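Local coordinates for deacetylase EF_0837 (Enterococcus faecalis, PDB 2ICS), which uses a binuclear zinc centre for hydrolysis and, as an esterase, removes the acetyl group of acetyl-(R)-mandelate in vitro, though with very low efficiency, at residues E182-V187 and N314-Q319; A201-G206 and K238-D243; A54-D59 and E305-A310; V134-V139 and K174-E179. All coordinates share one frame; numbering follows the deposited sequence.

Interaction 1 (E182-V187 and N314-Q319); sequences EIPLMV and NFHLTQ
With its CG anti to the carbonyl carbon (chi1 -64°), Phe315 swings its ring towards 182-187, where it meets Pro184 near its root and the selenomethionine Met186 at its far end. Met186 reaches it by an extended start, CG anti to the backbone N (chi1 177°), followed by a bend at chi3 of -84° that carries the methyl CE to the ring. That methyl sits at the ring edge, near its plane, with Met186 CE 3.7 Å from Phe315 CZ, and the two side chains cross at about a right angle. At the other end of the ring Pro184 CB lies 3.7 Å from Phe315 CD1. Pro184 touches both Phe315 and His316: Pro184 CG is 3.6 Å from His316 ND1 and 3.8 Å from Asn314 O. The outer margin of this buried contact is the exposed His316.

The backbone of His316 has positive phi, as the C-prime residue of the Schellman motif that ends helix 309-314; the chain leaves the helix here, with Phe315 and His316 beside Pro184. Leu114 of strand 110-114 and Asp59 of strand 51-61 touch both Met186 and Phe315. The contact therefore joins the end of helix 309-314 to the run into strand 186-189, which pairs with Ile153 and Ala155 through Met186 and with Val208 through Val187.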
loop_
_atom_site.group_PDB
_atom_site.type_symbol
_atom_site.label_atom_id
_atom_site.label_comp_id
_atom_site.label_asym_id
_atom_site.label_seq_id
_atom_site.Cartn_x
_atom_site.Cartn_y
_atom_site.Cartn_z
ATOM N N GLU A 182 -15.424 12.883 4.486
ATOM C CA GLU A 182 -14.034 12.748 4.906
ATOM C C GLU A 182 -13.372 11.488 4.359
ATOM O O GLU A 182 -12.602 10.830 5.054
ATOM C CB GLU A 182 -13.950 12.745 6.434
ATOM C CG GLU A 182 -14.290 14.078 7.073
ATOM C CD GLU A 182 -13.289 15.156 6.714
ATOM O OE1 GLU A 182 -12.092 14.984 7.031
ATOM O OE2 GLU A 182 -13.695 16.172 6.112
ATOM N N ILE A 183 -13.675 11.157 3.110
ATOM C CA ILE A 183 -13.094 9.983 2.484
ATOM C C ILE A 183 -11.568 10.119 2.539
ATOM O O ILE A 183 -11.033 11.224 2.468
ATOM C CB ILE A 183 -13.589 9.848 1.027
ATOM C CG1 ILE A 183 -13.129 8.515 0.439
ATOM C CG2 ILE A 183 -13.102 11.024 0.200
ATOM C CD1 ILE A 183 -13.891 8.105 -0.803
ATOM N N PRO A 184 -10.851 8.998 2.700
ATOM C CA PRO A 184 -9.386 9.047 2.768
ATOM C C PRO A 184 -8.724 9.714 1.571
ATOM O O PRO A 184 -9.149 9.543 0.428
ATOM C CB PRO A 184 -8.999 7.577 2.898
ATOM C CG PRO A 184 -10.144 7.017 3.700
ATOM C CD PRO A 184 -11.343 7.641 3.004
ATOM N N LEU A 185 -7.674 10.474 1.852
ATOM C CA LEU A 185 -6.921 11.180 0.826
ATOM C C LEU A 185 -5.456 10.752 0.848
ATOM O O LEU A 185 -4.833 10.750 1.906
ATOM C CB LEU A 185 -6.991 12.692 1.074
ATOM C CG LEU A 185 -5.927 13.549 0.375
ATOM C CD1 LEU A 185 -6.176 13.567 -1.122
ATOM C CD2 LEU A 185 -5.958 14.964 0.928
HETATM N N MSE A 186 -4.912 10.373 -0.307
HETATM C CA MSE A 186 -3.498 10.008 -0.385
HETATM C C MSE A 186 -2.770 11.135 -1.119
HETATM O O MSE A 186 -3.199 11.560 -2.191
HETATM C CB MSE A 186 -3.286 8.700 -1.152
HETATM C CG MSE A 186 -1.798 8.356 -1.291
HETATM SE SE MSE A 186 -1.368 6.671 -2.144
HETATM C CE MSE A 186 -1.555 5.509 -0.606
ATOM N N VAL A 187 -1.675 11.616 -0.543
ATOM C CA VAL A 187 -0.914 12.699 -1.153
ATOM C C VAL A 187 0.480 12.259 -1.566
ATOM O O VAL A 187 1.266 11.761 -0.766
ATOM C CB VAL A 187 -0.780 13.915 -0.194
ATOM C CG1 VAL A 187 0.033 15.025 -0.851
ATOM C CG2 VAL A 187 -2.160 14.433 0.172
ATOM N N ASN A 314 -5.779 2.568 7.196
ATOM C CA ASN A 314 -5.619 3.799 6.424
ATOM C C ASN A 314 -6.806 4.049 5.502
ATOM O O ASN A 314 -7.241 5.188 5.338
ATOM C CB ASN A 314 -4.356 3.759 5.554
ATOM C CG ASN A 314 -3.077 3.728 6.364
ATOM O OD1 ASN A 314 -3.073 4.024 7.563
ATOM N ND2 ASN A 314 -1.970 3.387 5.698
ATOM N N PHE A 315 -7.324 2.979 4.903
ATOM C CA PHE A 315 -8.428 3.099 3.964
ATOM C C PHE A 315 -9.738 2.438 4.360
ATOM O O PHE A 315 -10.570 2.115 3.516
ATOM C CB PHE A 315 -7.955 2.608 2.597
ATOM C CG PHE A 315 -6.859 3.454 2.027
ATOM C CD1 PHE A 315 -7.147 4.689 1.461
ATOM C CD2 PHE A 315 -5.531 3.062 2.145
ATOM C CE1 PHE A 315 -6.128 5.528 1.024
ATOM C CE2 PHE A 315 -4.502 3.895 1.711
ATOM C CZ PHE A 315 -4.803 5.131 1.150
ATOM N N HIS A 316 -9.911 2.243 5.657
ATOM C CA HIS A 316 -11.134 1.673 6.182
ATOM C C HIS A 316 -11.597 0.360 5.570
ATOM O O HIS A 316 -12.779 0.189 5.267
ATOM C CB HIS A 316 -12.239 2.731 6.091
ATOM C CG HIS A 316 -11.909 3.987 6.835
ATOM N ND1 HIS A 316 -11.966 5.236 6.254
ATOM C CD2 HIS A 316 -11.473 4.183 8.102
ATOM C CE1 HIS A 316 -11.575 6.145 7.130
ATOM N NE2 HIS A 316 -11.270 5.532 8.259
ATOM N N LEU A 317 -10.661 -0.564 5.371
ATOM C CA LEU A 317 -11.016 -1.880 4.867
ATOM C C LEU A 317 -11.357 -2.637 6.156
ATOM O O LEU A 317 -10.567 -3.440 6.661
ATOM C CB LEU A 317 -9.833 -2.535 4.140
ATOM C CG LEU A 317 -9.337 -1.864 2.853
ATOM C CD1 LEU A 317 -10.499 -1.618 1.894
ATOM C CD2 LEU A 317 -8.678 -0.555 3.197
ATOM N N THR A 318 -12.539 -2.333 6.686
ATOM C CA THR A 318 -13.044 -2.906 7.931
ATOM C C THR A 318 -13.080 -4.428 7.973
ATOM O O THR A 318 -12.969 -5.025 9.040
ATOM C CB THR A 318 -14.472 -2.386 8.236
ATOM O OG1 THR A 318 -15.353 -2.740 7.162
ATOM C CG2 THR A 318 -14.466 -0.871 8.391
ATOM N N GLN A 319 -13.231 -5.050 6.813
ATOM C CA GLN A 319 -13.306 -6.504 6.731
ATOM C C GLN A 319 -11.966 -7.206 6.482
ATOM O O GLN A 319 -11.925 -8.431 6.359
ATOM C CB GLN A 319 -14.307 -6.894 5.632
ATOM C CG GLN A 319 -15.705 -7.266 6.136
ATOM C CD GLN A 319 -16.152 -6.442 7.326
ATOM O OE1 GLN A 319 -16.324 -5.227 7.227
ATOM N NE2 GLN A 319 -16.338 -7.101 8.464
#

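Interaction 2 (A201-G206 and K238-D243); sequences ALMEKG and KGVVFD
Two hydrogen bonds tie 201-206 to 238-243. The first is made by Lys238, whose CG lies between the backbone N and the carbonyl carbon (chi1 79°) and whose chain, extended from there on, brings the ammonium group to 201-206. Lys238 NZ meets Met203 O at 2.7 Å, almost in line with the carbonyl (169° at the oxygen), and it also bonds to Leu200 O; the carbonyls of Leu200 and Met203 that hold it lie in and just past helix 196-202. The second joins backbones: Gly206 N to Gly239 O, 3.2 Å, with the donor well above the carbonyl plane.

Both links lie where helices give way to neighbouring parallel strands, 208-210 and 241-243, of the TIM barrel. Gly239, with positive phi, forms the Schellman motif closing helix 230-237, and its carbonyl faces 201-206.

A CA-H...O contact adds to these: Lys205 CA-H points at Gly239 O (CA to O 3.4 Å).

Among the packing contacts, Lys205 CB comes within 3.3 Å of Lys238 O. Apolar packing is looser: Met203 CB and Val240 CG2 are 4.3 Å apart, and both side chains also touch Leu209. Glu204 turns its carboxylate elsewhere, to Lys174.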
loop_
_atom_site.group_PDB
_atom_site.type_symbol
_atom_site.label_atom_id
_atom_site.label_comp_id
_atom_site.label_asym_id
_atom_site.label_seq_id
_atom_site.Cartn_x
_atom_site.Cartn_y
_atom_site.Cartn_z
ATOM N N ALA A 201 1.391 21.290 5.796
ATOM C CA ALA A 201 0.573 22.229 6.552
ATOM C C ALA A 201 -0.922 22.048 6.295
ATOM O O ALA A 201 -1.741 22.267 7.187
ATOM C CB ALA A 201 0.986 23.656 6.219
ATOM N N LEU A 202 -1.281 21.646 5.081
ATOM C CA LEU A 202 -2.688 21.461 4.744
ATOM C C LEU A 202 -3.236 20.072 5.064
ATOM O O LEU A 202 -4.450 19.875 5.128
ATOM C CB LEU A 202 -2.921 21.779 3.266
ATOM C CG LEU A 202 -3.002 23.260 2.877
ATOM C CD1 LEU A 202 -1.683 23.965 3.161
ATOM C CD2 LEU A 202 -3.356 23.364 1.397
HETATM N N MSE A 203 -2.350 19.108 5.274
HETATM C CA MSE A 203 -2.786 17.749 5.584
HETATM C C MSE A 203 -3.127 17.579 7.062
HETATM O O MSE A 203 -2.553 18.239 7.928
HETATM C CB MSE A 203 -1.707 16.745 5.169
HETATM C CG MSE A 203 -1.436 16.752 3.671
HETATM SE SE MSE A 203 -0.105 15.466 3.121
HETATM C CE MSE A 203 1.459 16.491 3.483
ATOM N N GLU A 204 -4.066 16.683 7.340
ATOM C CA GLU A 204 -4.503 16.431 8.707
ATOM C C GLU A 204 -4.350 14.959 9.070
ATOM O O GLU A 204 -4.081 14.117 8.207
ATOM C CB GLU A 204 -5.972 16.833 8.862
ATOM C CG GLU A 204 -6.280 18.271 8.461
ATOM C CD GLU A 204 -7.771 18.567 8.456
ATOM O OE1 GLU A 204 -8.505 17.931 7.669
ATOM O OE2 GLU A 204 -8.212 19.434 9.239
ATOM N N LYS A 205 -4.524 14.655 10.354
ATOM C CA LYS A 205 -4.438 13.281 10.823
ATOM C C LYS A 205 -5.352 12.444 9.937
ATOM O O LYS A 205 -6.485 12.840 9.663
ATOM C CB LYS A 205 -4.909 13.180 12.274
ATOM C CG LYS A 205 -4.926 11.755 12.807
ATOM C CD LYS A 205 -5.531 11.687 14.202
ATOM C CE LYS A 205 -5.575 10.251 14.707
ATOM N NZ LYS A 205 -6.199 10.144 16.059
ATOM N N GLY A 206 -4.859 11.296 9.480
ATOM C CA GLY A 206 -5.670 10.445 8.629
ATOM C C GLY A 206 -5.304 10.569 7.163
ATOM O O GLY A 206 -5.520 9.636 6.387
ATOM N N LYS A 238 1.384 14.946 14.400
ATOM C CA LYS A 238 -0.048 15.236 14.409
ATOM C C LYS A 238 -0.928 14.149 13.789
ATOM O O LYS A 238 -2.147 14.295 13.719
ATOM C CB LYS A 238 -0.336 16.591 13.741
ATOM C CG LYS A 238 -0.351 16.612 12.219
ATOM C CD LYS A 238 -0.589 18.045 11.711
ATOM C CE LYS A 238 -0.667 18.116 10.188
ATOM N NZ LYS A 238 -0.846 19.511 9.664
ATOM N N GLY A 239 -0.322 13.062 13.332
ATOM C CA GLY A 239 -1.125 11.988 12.778
ATOM C C GLY A 239 -1.155 11.790 11.276
ATOM O O GLY A 239 -1.933 10.967 10.791
ATOM N N VAL A 240 -0.355 12.539 10.525
ATOM C CA VAL A 240 -0.323 12.340 9.078
ATOM C C VAL A 240 0.317 10.961 8.875
ATOM O O VAL A 240 1.401 10.691 9.395
ATOM C CB VAL A 240 0.535 13.418 8.369
ATOM C CG1 VAL A 240 0.541 13.168 6.865
ATOM C CG2 VAL A 240 -0.021 14.812 8.671
ATOM N N VAL A 241 -0.356 10.091 8.129
ATOM C CA VAL A 241 0.140 8.734 7.894
ATOM C C VAL A 241 1.237 8.637 6.828
ATOM O O VAL A 241 1.000 8.893 5.649
ATOM C CB VAL A 241 -1.029 7.804 7.507
ATOM C CG1 VAL A 241 -0.545 6.360 7.391
ATOM C CG2 VAL A 241 -2.138 7.912 8.546
ATOM N N PHE A 242 2.440 8.264 7.255
ATOM C CA PHE A 242 3.574 8.127 6.348
ATOM C C PHE A 242 3.545 6.774 5.635
ATOM O O PHE A 242 3.663 5.720 6.264
ATOM C CB PHE A 242 4.885 8.284 7.120
ATOM C CG PHE A 242 5.245 9.715 7.440
ATOM C CD1 PHE A 242 4.264 10.645 7.779
ATOM C CD2 PHE A 242 6.575 10.128 7.431
ATOM C CE1 PHE A 242 4.603 11.961 8.104
ATOM C CE2 PHE A 242 6.925 11.444 7.755
ATOM C CZ PHE A 242 5.940 12.360 8.091
ATOM N N ASP A 243 3.380 6.817 4.317
ATOM C CA ASP A 243 3.311 5.610 3.494
ATOM C C ASP A 243 4.552 5.572 2.602
ATOM O O ASP A 243 4.912 6.580 2.001
ATOM C CB ASP A 243 2.032 5.663 2.648
ATOM C CG ASP A 243 1.838 4.438 1.778
ATOM O OD1 ASP A 243 1.514 3.348 2.309
ATOM O OD2 ASP A 243 2.003 4.572 0.549
#

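Interaction 3 (A54-D59 and E305-A310); sequences AGWIDD and EKVTKA
Val307 and Thr308 carry this contact, meeting the backbone of 54-57 and the side chains of Ala54, Trp56 and Ile57. A type I beta turn from Glu305 to Thr308 links helix 300-305 to helix 309-314. At Val307 the carbonyl does the main work: Ile57 N donates to Val307 O at 2.6 Å, with an angle of 161° at the hydrogen and a nearly collinear approach to the oxygen. The same oxygen receives a CA-H contact from Trp56 (Trp56 CA to Val307 O 3.4 Å), so one acceptor is met by two neighbouring residues of the strand. The side chain of Val307 lies alongside that of Trp56, pointing the same way. Its methyl CG2, set between the backbone N and the carbonyl carbon, covers one face of the indole in a CH-pi contact, 4.3 Å from the centroid of the five-membered ring and 23° off its normal.

Thr308 follows, at the N-cap position of helix 309-314, though its side chain does not cap the helix; OG1 bonds back to Ile304 O. Its CG2 lies near the plane of the indole at the edge, 4.0 Å from Trp56 CD1, and also packs 3.4 Å from Ala54 O. Thr308 O completes the contact, 3.6 Å from Ile57 CD1.

Strand 51-61 runs on to His60, with His62 just beyond, and both bind zinc: in an amidohydrolase TIM barrel this first strand ends in the HxH metal motif, and the link between helices 300-305 and 309-314 packs against its earlier part.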
loop_
_atom_site.group_PDB
_atom_site.type_symbol
_atom_site.label_atom_id
_atom_site.label_comp_id
_atom_site.label_asym_id
_atom_site.label_seq_id
_atom_site.Cartn_x
_atom_site.Cartn_y
_atom_site.Cartn_z
ATOM N N ALA A 54 -2.417 -11.989 8.259
ATOM C CA ALA A 54 -3.589 -11.530 7.539
ATOM C C ALA A 54 -3.079 -11.346 6.115
ATOM O O ALA A 54 -1.884 -11.138 5.917
ATOM C CB ALA A 54 -4.064 -10.210 8.106
ATOM N N GLY A 55 -3.962 -11.439 5.126
ATOM C CA GLY A 55 -3.519 -11.259 3.753
ATOM C C GLY A 55 -2.807 -9.928 3.602
ATOM O O GLY A 55 -3.324 -8.896 4.031
ATOM N N TRP A 56 -1.622 -9.937 3.003
ATOM C CA TRP A 56 -0.863 -8.703 2.829
ATOM C C TRP A 56 -1.620 -7.736 1.931
ATOM O O TRP A 56 -2.299 -8.152 0.996
ATOM C CB TRP A 56 0.516 -8.996 2.235
ATOM C CG TRP A 56 1.386 -9.885 3.081
ATOM C CD1 TRP A 56 1.192 -10.228 4.394
ATOM C CD2 TRP A 56 2.613 -10.519 2.678
ATOM N NE1 TRP A 56 2.224 -11.036 4.831
ATOM C CE2 TRP A 56 3.107 -11.230 3.799
ATOM C CE3 TRP A 56 3.338 -10.557 1.477
ATOM C CZ2 TRP A 56 4.296 -11.972 3.755
ATOM C CZ3 TRP A 56 4.525 -11.296 1.430
ATOM C CH2 TRP A 56 4.989 -11.993 2.568
ATOM N N ILE A 57 -1.491 -6.444 2.223
ATOM C CA ILE A 57 -2.175 -5.390 1.480
ATOM C C ILE A 57 -1.196 -4.315 1.016
ATOM O O ILE A 57 -0.467 -3.737 1.827
ATOM C CB ILE A 57 -3.256 -4.696 2.364
ATOM C CG1 ILE A 57 -4.269 -5.722 2.875
ATOM C CG2 ILE A 57 -3.968 -3.614 1.570
ATOM C CD1 ILE A 57 -5.227 -5.167 3.953
ATOM N N ASP A 58 -1.192 -4.042 -0.288
ATOM C CA ASP A 58 -0.316 -3.023 -0.873
ATOM C C ASP A 58 -1.202 -1.824 -1.199
ATOM O O ASP A 58 -1.882 -1.832 -2.218
ATOM C CB ASP A 58 0.311 -3.557 -2.162
ATOM C CG ASP A 58 1.505 -2.740 -2.615
ATOM O OD1 ASP A 58 1.609 -1.556 -2.224
ATOM O OD2 ASP A 58 2.336 -3.282 -3.375
ATOM N N ASP A 59 -1.192 -0.791 -0.356
ATOM C CA ASP A 59 -2.063 0.358 -0.598
ATOM C C ASP A 59 -1.582 1.427 -1.579
ATOM O O ASP A 59 -2.123 2.530 -1.609
ATOM C CB ASP A 59 -2.492 1.015 0.730
ATOM C CG ASP A 59 -1.361 1.745 1.428
ATOM O OD1 ASP A 59 -0.319 2.005 0.787
ATOM O OD2 ASP A 59 -1.531 2.070 2.622
ATOM N N GLU A 305 2.675 -5.945 10.339
ATOM C CA GLU A 305 1.577 -5.074 10.716
ATOM C C GLU A 305 1.446 -3.924 9.724
ATOM O O GLU A 305 0.343 -3.453 9.453
ATOM C CB GLU A 305 1.807 -4.522 12.125
ATOM C CG GLU A 305 0.728 -3.560 12.600
ATOM C CD GLU A 305 0.924 -3.137 14.040
ATOM O OE1 GLU A 305 0.899 -4.019 14.925
ATOM O OE2 GLU A 305 1.105 -1.924 14.288
ATOM N N LYS A 306 2.572 -3.489 9.170
ATOM C CA LYS A 306 2.580 -2.380 8.226
ATOM C C LYS A 306 2.125 -2.717 6.799
ATOM O O LYS A 306 2.001 -1.825 5.961
ATOM C CB LYS A 306 3.968 -1.727 8.220
ATOM C CG LYS A 306 4.285 -1.058 9.553
ATOM C CD LYS A 306 5.713 -0.565 9.642
ATOM C CE LYS A 306 6.047 -0.142 11.078
ATOM N NZ LYS A 306 5.118 0.911 11.604
ATOM N N VAL A 307 1.882 -3.999 6.525
ATOM C CA VAL A 307 1.390 -4.412 5.209
ATOM C C VAL A 307 0.054 -5.134 5.386
ATOM O O VAL A 307 -0.416 -5.811 4.477
ATOM C CB VAL A 307 2.376 -5.353 4.456
ATOM C CG1 VAL A 307 3.669 -4.614 4.140
ATOM C CG2 VAL A 307 2.654 -6.608 5.279
ATOM N N THR A 308 -0.549 -4.988 6.569
ATOM C CA THR A 308 -1.841 -5.618 6.849
ATOM C C THR A 308 -2.787 -4.710 7.626
ATOM O O THR A 308 -3.649 -4.052 7.042
ATOM C CB THR A 308 -1.689 -6.940 7.642
ATOM O OG1 THR A 308 -0.917 -6.712 8.829
ATOM C CG2 THR A 308 -1.019 -7.996 6.790
ATOM N N LYS A 309 -2.619 -4.663 8.941
ATOM C CA LYS A 309 -3.484 -3.847 9.792
ATOM C C LYS A 309 -3.434 -2.352 9.475
ATOM O O LYS A 309 -4.469 -1.692 9.414
ATOM C CB LYS A 309 -3.128 -4.071 11.267
ATOM C CG LYS A 309 -4.062 -3.366 12.238
ATOM C CD LYS A 309 -3.614 -3.564 13.680
ATOM C CE LYS A 309 -4.604 -2.939 14.649
ATOM N NZ LYS A 309 -4.163 -3.090 16.062
ATOM N N ALA A 310 -2.236 -1.816 9.274
ATOM C CA ALA A 310 -2.098 -0.393 8.977
ATOM C C ALA A 310 -2.815 0.004 7.677
ATOM O O ALA A 310 -3.711 0.842 7.695
ATOM C CB ALA A 310 -0.624 -0.013 8.913
#

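Interaction 4 (V134-V139 and K174-E179); sequences VQASLV and KQIQQE
Ile176 meets Ala136 and Val139 where helices 136-145 and 168-178 of the TIM-barrel shell meet. Ala136 and Val139 are one helical turn apart, and both direct their CB towards Ile176, which in turn points its own CB at them.

From CB the isoleucine divides. One branch, CG1, stands anti to the carbonyl carbon (chi1 -64°) and runs up to Ala136, where Ile176 CG1 is 4.0 Å from Ala136 CB and 4.1 Å from Ala136 CA. It thus reaches both the methyl and the backbone of the first turn of helix 136-145. The other branch, CG2, is anti to the backbone N and goes to the next turn: Ile176 CG2 lies 3.6 Å from Val139 CG1 and 4.1 Å from Val139 CB. Here the two side chains cross at about a right angle, and their closest approach is methyl to methyl. CD1 continues the line of the chain (chi2 173°), leaving Ala136 CB behind, and Ile176 CD1 comes 4.3 Å from Val139 CG2.

A polar margin borders this apolar patch. Gln175 and Glu179, four residues apart, lean over Ala136, whose methyl CB lies 4.0 Å from Glu179 OE1. Lys140, next along helix 136-145, adds a link between the two segments by bonding to Glu179 O. The carboxylate of Glu179 is steadied by a neighbour in its own segment: Gln175 NE2 donates to Glu179 OE2 at 2.8 Å, nearly in line with the C-O bond.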
loop_
_atom_site.group_PDB
_atom_site.type_symbol
_atom_site.label_atom_id
_atom_site.label_comp_id
_atom_site.label_asym_id
_atom_site.label_seq_id
_atom_site.Cartn_x
_atom_site.Cartn_y
_atom_site.Cartn_z
ATOM N N VAL A 134 -10.113 19.009 -12.931
ATOM C CA VAL A 134 -10.405 18.707 -11.537
ATOM C C VAL A 134 -11.807 19.160 -11.143
ATOM O O VAL A 134 -11.977 20.227 -10.550
ATOM C CB VAL A 134 -9.374 19.388 -10.606
ATOM C CG1 VAL A 134 -9.712 19.112 -9.149
ATOM C CG2 VAL A 134 -7.979 18.879 -10.924
ATOM N N GLN A 135 -12.806 18.345 -11.475
ATOM C CA GLN A 135 -14.198 18.666 -11.151
ATOM C C GLN A 135 -14.670 17.909 -9.917
ATOM O O GLN A 135 -14.781 16.683 -9.937
ATOM C CB GLN A 135 -15.119 18.325 -12.326
ATOM C CG GLN A 135 -14.921 19.177 -13.565
ATOM C CD GLN A 135 -15.894 18.817 -14.680
ATOM O OE1 GLN A 135 -17.115 18.941 -14.525
ATOM N NE2 GLN A 135 -15.356 18.367 -15.811
ATOM N N ALA A 136 -14.954 18.643 -8.847
ATOM C CA ALA A 136 -15.419 18.033 -7.605
ATOM C C ALA A 136 -16.642 17.151 -7.852
ATOM O O ALA A 136 -16.740 16.044 -7.317
ATOM C CB ALA A 136 -15.759 19.118 -6.584
ATOM N N SER A 137 -17.564 17.649 -8.669
ATOM C CA SER A 137 -18.787 16.925 -8.980
ATOM C C SER A 137 -18.529 15.546 -9.550
ATOM O O SER A 137 -19.156 14.571 -9.136
ATOM C CB SER A 137 -19.639 17.721 -9.973
ATOM O OG SER A 137 -20.107 18.919 -9.380
ATOM N N LEU A 138 -17.616 15.465 -10.510
ATOM C CA LEU A 138 -17.311 14.185 -11.133
ATOM C C LEU A 138 -16.745 13.186 -10.134
ATOM O O LEU A 138 -17.013 11.988 -10.228
ATOM C CB LEU A 138 -16.330 14.372 -12.294
ATOM C CG LEU A 138 -16.779 15.291 -13.434
ATOM C CD1 LEU A 138 -15.791 15.170 -14.588
ATOM C CD2 LEU A 138 -18.182 14.911 -13.895
ATOM N N VAL A 139 -15.966 13.674 -9.176
ATOM C CA VAL A 139 -15.380 12.790 -8.176
ATOM C C VAL A 139 -16.474 12.255 -7.263
ATOM O O VAL A 139 -16.510 11.062 -6.958
ATOM C CB VAL A 139 -14.308 13.520 -7.330
ATOM C CG1 VAL A 139 -13.833 12.618 -6.200
ATOM C CG2 VAL A 139 -13.125 13.904 -8.215
ATOM N N LYS A 174 -8.736 18.671 -0.505
ATOM C CA LYS A 174 -9.295 18.729 0.840
ATOM C C LYS A 174 -10.787 19.087 0.810
ATOM O O LYS A 174 -11.566 18.597 1.626
ATOM C CB LYS A 174 -8.520 19.740 1.689
ATOM C CG LYS A 174 -7.080 19.319 1.981
ATOM C CD LYS A 174 -7.023 18.036 2.818
ATOM C CE LYS A 174 -7.496 18.277 4.246
ATOM N NZ LYS A 174 -7.574 17.015 5.042
ATOM N N GLN A 175 -11.180 19.938 -0.133
ATOM C CA GLN A 175 -12.578 20.340 -0.268
ATOM C C GLN A 175 -13.402 19.129 -0.694
ATOM O O GLN A 175 -14.462 18.854 -0.130
ATOM C CB GLN A 175 -12.709 21.445 -1.317
ATOM C CG GLN A 175 -14.139 21.837 -1.654
ATOM C CD GLN A 175 -14.216 22.735 -2.875
ATOM O OE1 GLN A 175 -13.584 23.794 -2.920
ATOM N NE2 GLN A 175 -14.990 22.319 -3.876
ATOM N N ILE A 176 -12.902 18.418 -1.701
ATOM C CA ILE A 176 -13.552 17.221 -2.214
ATOM C C ILE A 176 -13.691 16.185 -1.100
ATOM O O ILE A 176 -14.665 15.429 -1.063
ATOM C CB ILE A 176 -12.735 16.602 -3.365
ATOM C CG1 ILE A 176 -12.698 17.574 -4.544
ATOM C CG2 ILE A 176 -13.334 15.255 -3.774
ATOM C CD1 ILE A 176 -11.783 17.145 -5.657
ATOM N N GLN A 177 -12.710 16.149 -0.200
ATOM C CA GLN A 177 -12.731 15.212 0.919
ATOM C C GLN A 177 -13.874 15.608 1.843
ATOM O O GLN A 177 -14.639 14.761 2.311
ATOM C CB GLN A 177 -11.402 15.258 1.685
ATOM C CG GLN A 177 -11.352 14.339 2.909
ATOM C CD GLN A 177 -10.008 14.382 3.633
ATOM O OE1 GLN A 177 -9.565 15.440 4.087
ATOM N NE2 GLN A 177 -9.356 13.229 3.745
ATOM N N GLN A 178 -13.981 16.907 2.090
ATOM C CA GLN A 178 -15.024 17.455 2.943
ATOM C C GLN A 178 -16.404 17.125 2.365
ATOM O O GLN A 178 -17.339 16.812 3.099
ATOM C CB GLN A 178 -14.856 18.971 3.037
ATOM C CG GLN A 178 -15.817 19.663 3.990
ATOM C CD GLN A 178 -15.440 19.455 5.443
ATOM O OE1 GLN A 178 -15.396 18.325 5.930
ATOM N NE2 GLN A 178 -15.164 20.550 6.144
ATOM N N GLU A 179 -16.517 17.193 1.044
ATOM C CA GLU A 179 -17.776 16.927 0.357
ATOM C C GLU A 179 -18.159 15.452 0.266
ATOM O O GLU A 179 -19.273 15.128 -0.152
ATOM C CB GLU A 179 -17.734 17.524 -1.054
ATOM C CG GLU A 179 -17.760 19.046 -1.095
ATOM C CD GLU A 179 -17.566 19.601 -2.497
ATOM O OE1 GLU A 179 -18.279 19.159 -3.423
ATOM O OE2 GLU A 179 -16.702 20.487 -2.674
#

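Overall arrangement
Interaction 1 stands at the middle of the set. Its Met186 methyl CE is 3.2 Å from Asp59 O of interaction 3 and 3.9 Å from Asp243 OD2 of interaction 2, while Val187 CB packs 3.7 Å from Met203 SE. Asp243 OD1 and Asp59 OD1, of two like-charged groups, lie 2.7 Å apart. Interaction 4 is the outermost, yet Gln177 NE2 probably bonds to Ile183 O (2.9 Å) and Lys174 NZ forms a salt bridge with Glu204 OE1 (2.9 Å), joining it to interactions 1 and 2. Interactions 3 and 4 do not touch; their nearest atoms are about 14 Å apart. The Met186 side chain is about 7 Å from a zinc ion and about 10 Å from the adenine.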